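Hydrolase, NUDIX family (Clostridium perfringens ATCC 13124, PDB 3F6A) probably hydrolyses a nucleoside diphosphate linked to another moiety, as many members of the NUDIX family do, although its own substrate is not established. Local coordinates at residues A[11-16]-A[57-62]; A[18-23]-A[110-115]; A[100-105]-A[141-146]. All blocks are in the same frame, centred on the assembly; numbering follows the deposited sequence.

From the N terminus, strand 7-15 opens contact 1 and strand 18-23, its antiparallel neighbour, opens contact 2. Contact 1 closes first, when 57-62 returns after helix 43-55. Contact 2 stays open until 110-115, so the two cross. Strand 98-106 opens contact 3 before contact 2 has closed, and these cross as well; helix 138-150 then completes contact 3, which follows contact 1 in series. Strand 98-106 lies in the sheet between the two strands of contact 1. Contacts 1 and 2 lie on the face of the sheet that helix 43-55 covers, whereas contact 3 fixes helix 138-150 on the other face, where Val19 CG1 also packs on Ala144 CB.

Contact 1: residues A[11-16]-A[57-62]; sequences VFIVCK and LNVTLY
Ile13 of strand 7-15 packs against Val59 and Leu57 on the side of the NUDIX sheet that carries helix 43-55, the helix of the NUDIX box; Leu57 is the last hydrophobic position of that sequence motif. The two segments are not paired strands. Strand 98-106 runs between them, parallel to 7-15 and antiparallel to 60-61, and the contact is made by side chains that reach past it, with Ile13 CA and Val59 CA 7.6 Å apart. Packing is tightest at the end of Ile13, where CD1 comes to 3.6 Å from Val59 CG1. The two side chains meet nearly at right angles, and Val59 CG1 also touches Ile13 CG2 at 4.0 Å, so that one methyl sits against both branches of the isoleucine. The extended chain (chi2 173°) holds Ile13 CD1 well out from the strand, where it also meets Leu57 CD1 at 4.1 Å. Val11 and Ile13 are buried, whereas Val59 and Leu61 are partly exposed, so the solvent side is that of 57-62. Cys47 and Ala51 of helix 43-55 cover Val11 and Val59 respectively. At the looser end a single methyl pair makes the contact, Val11 CG1 lying 4.2 Å from Leu61 CD2.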
loop_
_atom_site.group_PDB
_atom_site.type_symbol
_atom_site.label_atom_id
_atom_site.label_comp_id
_atom_site.label_asym_id
_atom_site.label_seq_id
_atom_site.Cartn_x
_atom_site.Cartn_y
_atom_site.Cartn_z
ATOM N N VAL A 11 4.079 1.779 12.172
ATOM C CA VAL A 11 3.466 0.610 12.776
ATOM C C VAL A 11 2.809 0.950 14.100
ATOM O O VAL A 11 3.454 1.478 15.001
ATOM C CB VAL A 11 4.496 -0.497 13.072
ATOM C CG1 VAL A 11 3.786 -1.833 13.205
ATOM C CG2 VAL A 11 5.549 -0.536 11.993
ATOM N N PHE A 12 1.525 0.641 14.205
ATOM C CA PHE A 12 0.774 0.856 15.420
ATOM C C PHE A 12 0.713 -0.514 16.067
ATOM O O PHE A 12 0.081 -1.431 15.547
ATOM C CB PHE A 12 -0.619 1.385 15.081
ATOM C CG PHE A 12 -0.625 2.836 14.687
ATOM C CD1 PHE A 12 -0.786 3.825 15.651
ATOM C CD2 PHE A 12 -0.430 3.214 13.361
ATOM C CE1 PHE A 12 -0.757 5.171 15.301
ATOM C CE2 PHE A 12 -0.399 4.565 13.001
ATOM C CZ PHE A 12 -0.560 5.543 13.968
ATOM N N ILE A 13 1.389 -0.647 17.202
ATOM C CA ILE A 13 1.463 -1.918 17.910
ATOM C C ILE A 13 0.514 -1.976 19.097
ATOM O O ILE A 13 0.525 -1.096 19.956
ATOM C CB ILE A 13 2.907 -2.169 18.392
ATOM C CG1 ILE A 13 3.851 -2.099 17.191
ATOM C CG2 ILE A 13 3.010 -3.521 19.082
ATOM C CD1 ILE A 13 5.318 -2.152 17.540
ATOM N N VAL A 14 -0.300 -3.025 19.138
ATOM C CA VAL A 14 -1.267 -3.206 20.208
ATOM C C VAL A 14 -0.927 -4.370 21.134
ATOM O O VAL A 14 -0.623 -5.469 20.679
ATOM C CB VAL A 14 -2.686 -3.444 19.622
ATOM C CG1 VAL A 14 -3.657 -3.860 20.735
ATOM C CG2 VAL A 14 -3.175 -2.180 18.921
ATOM N N CYS A 15 -0.965 -4.115 22.436
ATOM C CA CYS A 15 -0.721 -5.153 23.433
ATOM C C CYS A 15 -1.996 -5.156 24.266
ATOM O O CYS A 15 -2.343 -4.146 24.883
ATOM C CB CYS A 15 0.485 -4.818 24.316
ATOM S SG CYS A 15 0.936 -6.177 25.445
ATOM N N LYS A 16 -2.687 -6.292 24.268
ATOM C CA LYS A 16 -3.964 -6.450 24.961
ATOM C C LYS A 16 -4.923 -5.301 24.646
ATOM O O LYS A 16 -5.539 -5.297 23.582
ATOM C CB LYS A 16 -3.778 -6.609 26.482
ATOM C CG LYS A 16 -2.929 -5.565 27.163
ATOM C CD LYS A 16 -3.160 -5.577 28.665
ATOM C CE LYS A 16 -4.484 -4.911 29.030
ATOM N NZ LYS A 16 -4.475 -3.446 28.737
ATOM N N LEU A 57 10.908 -4.884 20.376
ATOM C CA LEU A 57 9.743 -5.762 20.326
ATOM C C LEU A 57 9.662 -6.692 19.130
ATOM O O LEU A 57 10.105 -6.362 18.028
ATOM C CB LEU A 57 8.453 -4.934 20.340
ATOM C CG LEU A 57 8.129 -4.022 21.522
ATOM C CD1 LEU A 57 6.868 -3.228 21.213
ATOM C CD2 LEU A 57 7.950 -4.855 22.785
ATOM N N ASN A 58 9.089 -7.866 19.377
ATOM C CA ASN A 58 8.827 -8.853 18.342
ATOM C C ASN A 58 7.345 -8.585 18.096
ATOM O O ASN A 58 6.573 -8.508 19.050
ATOM C CB ASN A 58 9.004 -10.275 18.880
ATOM C CG ASN A 58 10.447 -10.722 18.888
ATOM O OD1 ASN A 58 10.821 -11.621 19.637
ATOM N ND2 ASN A 58 11.262 -10.105 18.045
ATOM N N VAL A 59 6.940 -8.431 16.841
ATOM C CA VAL A 59 5.539 -8.150 16.555
ATOM C C VAL A 59 4.890 -9.108 15.566
ATOM O O VAL A 59 5.554 -9.935 14.938
ATOM C CB VAL A 59 5.358 -6.709 16.010
ATOM C CG1 VAL A 59 5.756 -5.693 17.063
ATOM C CG2 VAL A 59 6.193 -6.523 14.750
ATOM N N THR A 60 3.572 -8.996 15.453
ATOM C CA THR A 60 2.799 -9.803 14.520
ATOM C C THR A 60 1.929 -8.841 13.722
ATOM O O THR A 60 0.939 -8.313 14.227
ATOM C CB THR A 60 1.910 -10.821 15.247
ATOM O OG1 THR A 60 2.737 -11.845 15.813
ATOM C CG2 THR A 60 0.909 -11.458 14.280
ATOM N N LEU A 61 2.319 -8.601 12.477
ATOM C CA LEU A 61 1.578 -7.688 11.622
ATOM C C LEU A 61 0.211 -8.245 11.247
ATOM O O LEU A 61 0.066 -9.433 10.966
ATOM C CB LEU A 61 2.370 -7.408 10.343
ATOM C CG LEU A 61 3.749 -6.762 10.471
ATOM C CD1 LEU A 61 4.426 -6.755 9.107
ATOM C CD2 LEU A 61 3.616 -5.350 11.001
ATOM N N TYR A 62 -0.797 -7.381 11.254
ATOM C CA TYR A 62 -2.134 -7.795 10.865
ATOM C C TYR A 62 -2.023 -8.073 9.369
ATOM O O TYR A 62 -1.610 -7.200 8.599
ATOM C CB TYR A 62 -3.129 -6.668 11.127
ATOM C CG TYR A 62 -4.510 -6.919 10.586
ATOM C CD1 TYR A 62 -5.292 -7.973 11.066
ATOM C CD2 TYR A 62 -5.042 -6.096 9.591
ATOM C CE1 TYR A 62 -6.569 -8.202 10.568
ATOM C CE2 TYR A 62 -6.320 -6.316 9.088
ATOM C CZ TYR A 62 -7.074 -7.370 9.579
ATOM O OH TYR A 62 -8.327 -7.599 9.066
#

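Contact 2: residues A[18-23]-A[110-115]; sequences KVLLHL and FETSPE
The loop that joins strands 98-106 and 122-125 of the NUDIX fold folds back over strand 18-23, and Phe110 and Thr112 of the loop meet Lys18 and Leu20, alternate residues on one face of that strand. The aromatic ring does most of the work. Its CE1 atom lies 3.9 Å from Lys18 CB and 4.2 Å from Lys18 CG, so the root of the lysine chain, not its ammonium group, is what touches. The lysine crosses the phenylalanine at about a right angle, and from CG outward its chain is extended, chi3 being 179°, which takes NZ away past the ring. Trp124 of the neighbouring strand 122-125 meets the Phe110 ring edge-to-face, while its NE1 bonds to Phe110 O, holding both ring and backbone at the start of the loop. Farther along, Leu20 CD2 only grazes Thr112 CG2 at 4.4 Å; both residues also touch Ala55, at the end of helix 43-55. Everything that meets between the two segments is carbon, so dispersion and the exclusion of water are what join them.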
loop_
_atom_site.group_PDB
_atom_site.type_symbol
_atom_site.label_atom_id
_atom_site.label_comp_id
_atom_site.label_asym_id
_atom_site.label_seq_id
_atom_site.Cartn_x
_atom_site.Cartn_y
_atom_site.Cartn_z
ATOM N N LYS A 18 -4.054 -1.793 24.763
ATOM C CA LYS A 18 -3.377 -0.511 24.583
ATOM C C LYS A 18 -2.500 -0.486 23.326
ATOM O O LYS A 18 -2.106 -1.531 22.811
ATOM C CB LYS A 18 -2.534 -0.176 25.825
ATOM C CG LYS A 18 -3.327 -0.209 27.127
ATOM C CD LYS A 18 -2.612 0.515 28.254
ATOM C CE LYS A 18 -3.450 0.478 29.531
ATOM N NZ LYS A 18 -2.891 1.342 30.613
ATOM N N VAL A 19 -2.204 0.715 22.839
ATOM C CA VAL A 19 -1.381 0.881 21.645
ATOM C C VAL A 19 -0.149 1.710 21.994
ATOM O O VAL A 19 -0.222 2.623 22.810
ATOM C CB VAL A 19 -2.183 1.572 20.513
ATOM C CG1 VAL A 19 -2.712 2.909 20.999
ATOM C CG2 VAL A 19 -1.310 1.741 19.283
ATOM N N LEU A 20 0.974 1.392 21.356
ATOM C CA LEU A 20 2.251 2.056 21.617
ATOM C C LEU A 20 2.645 3.210 20.704
ATOM O O LEU A 20 2.498 3.135 19.489
ATOM C CB LEU A 20 3.373 1.012 21.583
ATOM C CG LEU A 20 4.816 1.521 21.630
ATOM C CD1 LEU A 20 5.102 2.112 23.010
ATOM C CD2 LEU A 20 5.769 0.370 21.329
ATOM N N LEU A 21 3.168 4.275 21.308
ATOM C CA LEU A 21 3.642 5.447 20.569
ATOM C C LEU A 21 4.938 5.892 21.240
ATOM O O LEU A 21 5.186 5.544 22.389
ATOM C CB LEU A 21 2.627 6.596 20.646
ATOM C CG LEU A 21 1.218 6.400 20.084
ATOM C CD1 LEU A 21 0.359 7.604 20.445
ATOM C CD2 LEU A 21 1.271 6.221 18.572
ATOM N N HIS A 22 5.768 6.648 20.533
ATOM C CA HIS A 22 6.991 7.145 21.146
ATOM C C HIS A 22 7.225 8.593 20.743
ATOM O O HIS A 22 6.782 9.024 19.681
ATOM C CB HIS A 22 8.193 6.236 20.806
ATOM C CG HIS A 22 8.736 6.390 19.416
ATOM N ND1 HIS A 22 8.003 6.903 18.368
ATOM C CD2 HIS A 22 9.938 6.041 18.894
ATOM C CE1 HIS A 22 8.727 6.863 17.262
ATOM N NE2 HIS A 22 9.904 6.344 17.555
ATOM N N LEU A 23 7.886 9.355 21.613
ATOM C CA LEU A 23 8.162 10.766 21.349
ATOM C C LEU A 23 9.282 10.883 20.317
ATOM O O LEU A 23 10.431 10.540 20.585
ATOM C CB LEU A 23 8.570 11.483 22.648
ATOM C CG LEU A 23 8.266 12.986 22.742
ATOM C CD1 LEU A 23 8.842 13.535 24.037
ATOM C CD2 LEU A 23 8.846 13.722 21.557
ATOM N N PHE A 110 4.143 -5.240 27.465
ATOM C CA PHE A 110 4.264 -3.788 27.486
ATOM C C PHE A 110 5.711 -3.369 27.650
ATOM O O PHE A 110 6.060 -2.221 27.393
ATOM C CB PHE A 110 3.467 -3.194 28.650
ATOM C CG PHE A 110 1.983 -3.296 28.492
ATOM C CD1 PHE A 110 1.352 -2.761 27.376
ATOM C CD2 PHE A 110 1.205 -3.880 29.489
ATOM C CE1 PHE A 110 -0.035 -2.802 27.255
ATOM C CE2 PHE A 110 -0.182 -3.924 29.377
ATOM C CZ PHE A 110 -0.801 -3.382 28.256
ATOM N N GLU A 111 6.551 -4.296 28.090
ATOM C CA GLU A 111 7.951 -3.973 28.310
ATOM C C GLU A 111 8.638 -3.623 26.999
ATOM O O GLU A 111 8.486 -4.327 26.004
ATOM C CB GLU A 111 8.668 -5.148 28.976
ATOM C CG GLU A 111 9.859 -4.730 29.815
ATOM C CD GLU A 111 10.592 -5.909 30.420
ATOM O OE1 GLU A 111 9.929 -6.775 31.038
ATOM O OE2 GLU A 111 11.836 -5.963 30.280
ATOM N N THR A 112 9.402 -2.538 27.006
ATOM C CA THR A 112 10.104 -2.101 25.807
ATOM C C THR A 112 11.551 -1.770 26.104
ATOM O O THR A 112 11.891 -1.381 27.216
ATOM C CB THR A 112 9.423 -0.869 25.200
ATOM O OG1 THR A 112 9.276 0.137 26.208
ATOM C CG2 THR A 112 8.050 -1.238 24.674
ATOM N N SER A 113 12.402 -1.925 25.098
ATOM C CA SER A 113 13.826 -1.650 25.253
ATOM C C SER A 113 14.395 -1.092 23.948
ATOM O O SER A 113 14.943 -1.833 23.141
ATOM C CB SER A 113 14.551 -2.948 25.626
ATOM O OG SER A 113 15.941 -2.738 25.761
ATOM N N PRO A 114 14.277 0.227 23.727
ATOM C CA PRO A 114 14.799 0.817 22.490
ATOM C C PRO A 114 16.301 0.647 22.332
ATOM O O PRO A 114 17.043 0.657 23.310
ATOM C CB PRO A 114 14.422 2.290 22.619
ATOM C CG PRO A 114 13.201 2.259 23.501
ATOM C CD PRO A 114 13.594 1.243 24.546
ATOM N N GLU A 115 16.747 0.502 21.091
ATOM C CA GLU A 115 18.164 0.370 20.825
ATOM C C GLU A 115 18.805 1.758 20.845
ATOM O O GLU A 115 18.113 2.785 20.830
ATOM C CB GLU A 115 18.388 -0.338 19.489
ATOM C CG GLU A 115 17.982 -1.809 19.546
ATOM C CD GLU A 115 18.152 -2.527 18.225
ATOM O OE1 GLU A 115 18.827 -1.986 17.321
ATOM O OE2 GLU A 115 17.614 -3.644 18.096
#

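Contact 3: residues A[100-105]-A[141-146]; sequences DFVYYA and LVMATE
Tyr104 lays the hydroxyl end of its ring against Met143, a selenomethionine here, and Glu146, one helical turn apart on helix 138-150. The helix packs over strand 98-106 with its axis 9.8 Å away, crossing at -37°, as one of the outer helix layers of the NUDIX alpha-beta-alpha sandwich. Tyr104 OH donates a hydrogen bond of 2.6 Å to Glu146 OE1. It reaches the anti side of the carboxylate, 18° out of its plane, while OE1 itself lies in the plane of the ring, at its edge; the two planes stand 78° apart. Beside this bond, Met143 CB comes to 3.6 Å from Tyr104 OH. With chi2 extended, the selenomethionine chain carries SE over the fork of Val102, 3.9 Å from CG1 and 4.0 Å from CG2; the bend at chi3 sets only the terminal CE. Phe12 packs on Val102 and Met143 from strand 7-15, and Leu69 of the second subunit also touches Met143. Glu146 OE2 lies near Asp66 OD2 of that subunit, which would probably ease protonation of one carboxylate. Tyr104 OH and His86 NE2 both grip Glu146 OE1, which would tend to fix the carboxylate's rotation and stabilise its charge.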
loop_
_atom_site.group_PDB
_atom_site.type_symbol
_atom_site.label_atom_id
_atom_site.label_comp_id
_atom_site.label_asym_id
_atom_site.label_seq_id
_atom_site.Cartn_x
_atom_site.Cartn_y
_atom_site.Cartn_z
ATOM N N ASP A 100 4.086 7.192 3.403
ATOM C CA ASP A 100 4.195 6.389 4.605
ATOM C C ASP A 100 3.174 5.265 4.586
ATOM O O ASP A 100 1.962 5.512 4.595
ATOM C CB ASP A 100 3.992 7.251 5.849
ATOM C CG ASP A 100 4.091 6.448 7.129
ATOM O OD1 ASP A 100 5.181 5.915 7.423
ATOM O OD2 ASP A 100 3.072 6.340 7.841
ATOM N N PHE A 101 3.674 4.030 4.539
ATOM C CA PHE A 101 2.823 2.847 4.538
ATOM C C PHE A 101 2.536 2.473 5.979
ATOM O O PHE A 101 3.443 2.109 6.722
ATOM C CB PHE A 101 3.517 1.681 3.822
ATOM C CG PHE A 101 3.628 1.870 2.333
ATOM C CD1 PHE A 101 2.517 2.248 1.584
ATOM C CD2 PHE A 101 4.836 1.660 1.676
ATOM C CE1 PHE A 101 2.608 2.414 0.202
ATOM C CE2 PHE A 101 4.934 1.822 0.299
ATOM C CZ PHE A 101 3.820 2.199 -0.437
ATOM N N VAL A 102 1.265 2.560 6.363
ATOM C CA VAL A 102 0.847 2.273 7.730
ATOM C C VAL A 102 0.361 0.853 7.967
ATOM O O VAL A 102 -0.515 0.365 7.263
ATOM C CB VAL A 102 -0.263 3.237 8.164
ATOM C CG1 VAL A 102 -0.622 2.999 9.623
ATOM C CG2 VAL A 102 0.191 4.659 7.950
ATOM N N TYR A 103 0.924 0.213 8.989
ATOM C CA TYR A 103 0.570 -1.152 9.352
ATOM C C TYR A 103 0.132 -1.216 10.806
ATOM O O TYR A 103 0.554 -0.400 11.628
ATOM C CB TYR A 103 1.781 -2.075 9.177
ATOM C CG TYR A 103 2.253 -2.238 7.757
ATOM C CD1 TYR A 103 1.906 -3.364 7.013
ATOM C CD2 TYR A 103 3.053 -1.265 7.149
ATOM C CE1 TYR A 103 2.344 -3.523 5.698
ATOM C CE2 TYR A 103 3.497 -1.416 5.835
ATOM C CZ TYR A 103 3.135 -2.547 5.120
ATOM O OH TYR A 103 3.564 -2.706 3.826
ATOM N N TYR A 104 -0.719 -2.188 11.122
ATOM C CA TYR A 104 -1.174 -2.391 12.491
ATOM C C TYR A 104 -0.630 -3.759 12.883
ATOM O O TYR A 104 -0.544 -4.658 12.046
ATOM C CB TYR A 104 -2.709 -2.383 12.585
ATOM C CG TYR A 104 -3.372 -1.068 12.197
ATOM C CD1 TYR A 104 -2.654 0.129 12.182
ATOM C CD2 TYR A 104 -4.725 -1.024 11.869
ATOM C CE1 TYR A 104 -3.272 1.342 11.850
ATOM C CE2 TYR A 104 -5.353 0.178 11.537
ATOM C CZ TYR A 104 -4.621 1.357 11.529
ATOM O OH TYR A 104 -5.249 2.539 11.198
ATOM N N ALA A 105 -0.257 -3.917 14.147
ATOM C CA ALA A 105 0.296 -5.182 14.616
ATOM C C ALA A 105 0.039 -5.401 16.099
ATOM O O ALA A 105 -0.471 -4.529 16.791
ATOM C CB ALA A 105 1.793 -5.215 14.352
ATOM N N LEU A 141 -4.185 9.941 16.389
ATOM C CA LEU A 141 -5.183 9.535 17.375
ATOM C C LEU A 141 -6.196 8.618 16.721
ATOM O O LEU A 141 -6.655 7.652 17.326
ATOM C CB LEU A 141 -5.918 10.750 17.951
ATOM C CG LEU A 141 -5.153 11.644 18.926
ATOM C CD1 LEU A 141 -6.024 12.825 19.337
ATOM C CD2 LEU A 141 -4.743 10.832 20.149
ATOM N N VAL A 142 -6.542 8.921 15.475
ATOM C CA VAL A 142 -7.512 8.115 14.744
ATOM C C VAL A 142 -6.982 6.723 14.413
ATOM O O VAL A 142 -7.658 5.722 14.656
ATOM C CB VAL A 142 -7.927 8.808 13.433
ATOM C CG1 VAL A 142 -8.749 7.875 12.581
ATOM C CG2 VAL A 142 -8.723 10.065 13.747
HETATM N N MSE A 143 -5.775 6.652 13.861
HETATM C CA MSE A 143 -5.211 5.356 13.506
HETATM C C MSE A 143 -4.918 4.477 14.715
HETATM O O MSE A 143 -5.074 3.258 14.655
HETATM C CB MSE A 143 -3.956 5.542 12.653
HETATM C CG MSE A 143 -4.272 6.162 11.286
HETATM SE SE MSE A 143 -2.803 6.186 10.042
HETATM C CE MSE A 143 -1.804 7.626 10.808
ATOM N N ALA A 144 -4.519 5.090 15.819
ATOM C CA ALA A 144 -4.233 4.335 17.033
ATOM C C ALA A 144 -5.537 3.719 17.531
ATOM O O ALA A 144 -5.562 2.598 18.037
ATOM C CB ALA A 144 -3.633 5.258 18.096
ATOM N N THR A 145 -6.628 4.461 17.363
ATOM C CA THR A 145 -7.943 3.994 17.777
ATOM C C THR A 145 -8.414 2.875 16.856
ATOM O O THR A 145 -8.994 1.890 17.317
ATOM C CB THR A 145 -8.958 5.147 17.763
ATOM O OG1 THR A 145 -8.511 6.172 18.658
ATOM C CG2 THR A 145 -10.332 4.665 18.201
ATOM N N GLU A 146 -8.164 3.019 15.557
ATOM C CA GLU A 146 -8.551 1.979 14.615
ATOM C C GLU A 146 -7.765 0.716 14.946
ATOM O O GLU A 146 -8.308 -0.385 14.939
ATOM C CB GLU A 146 -8.240 2.385 13.173
ATOM C CG GLU A 146 -8.950 3.631 12.685
ATOM C CD GLU A 146 -8.716 3.872 11.209
ATOM O OE1 GLU A 146 -7.715 3.342 10.671
ATOM O OE2 GLU A 146 -9.524 4.595 10.588
#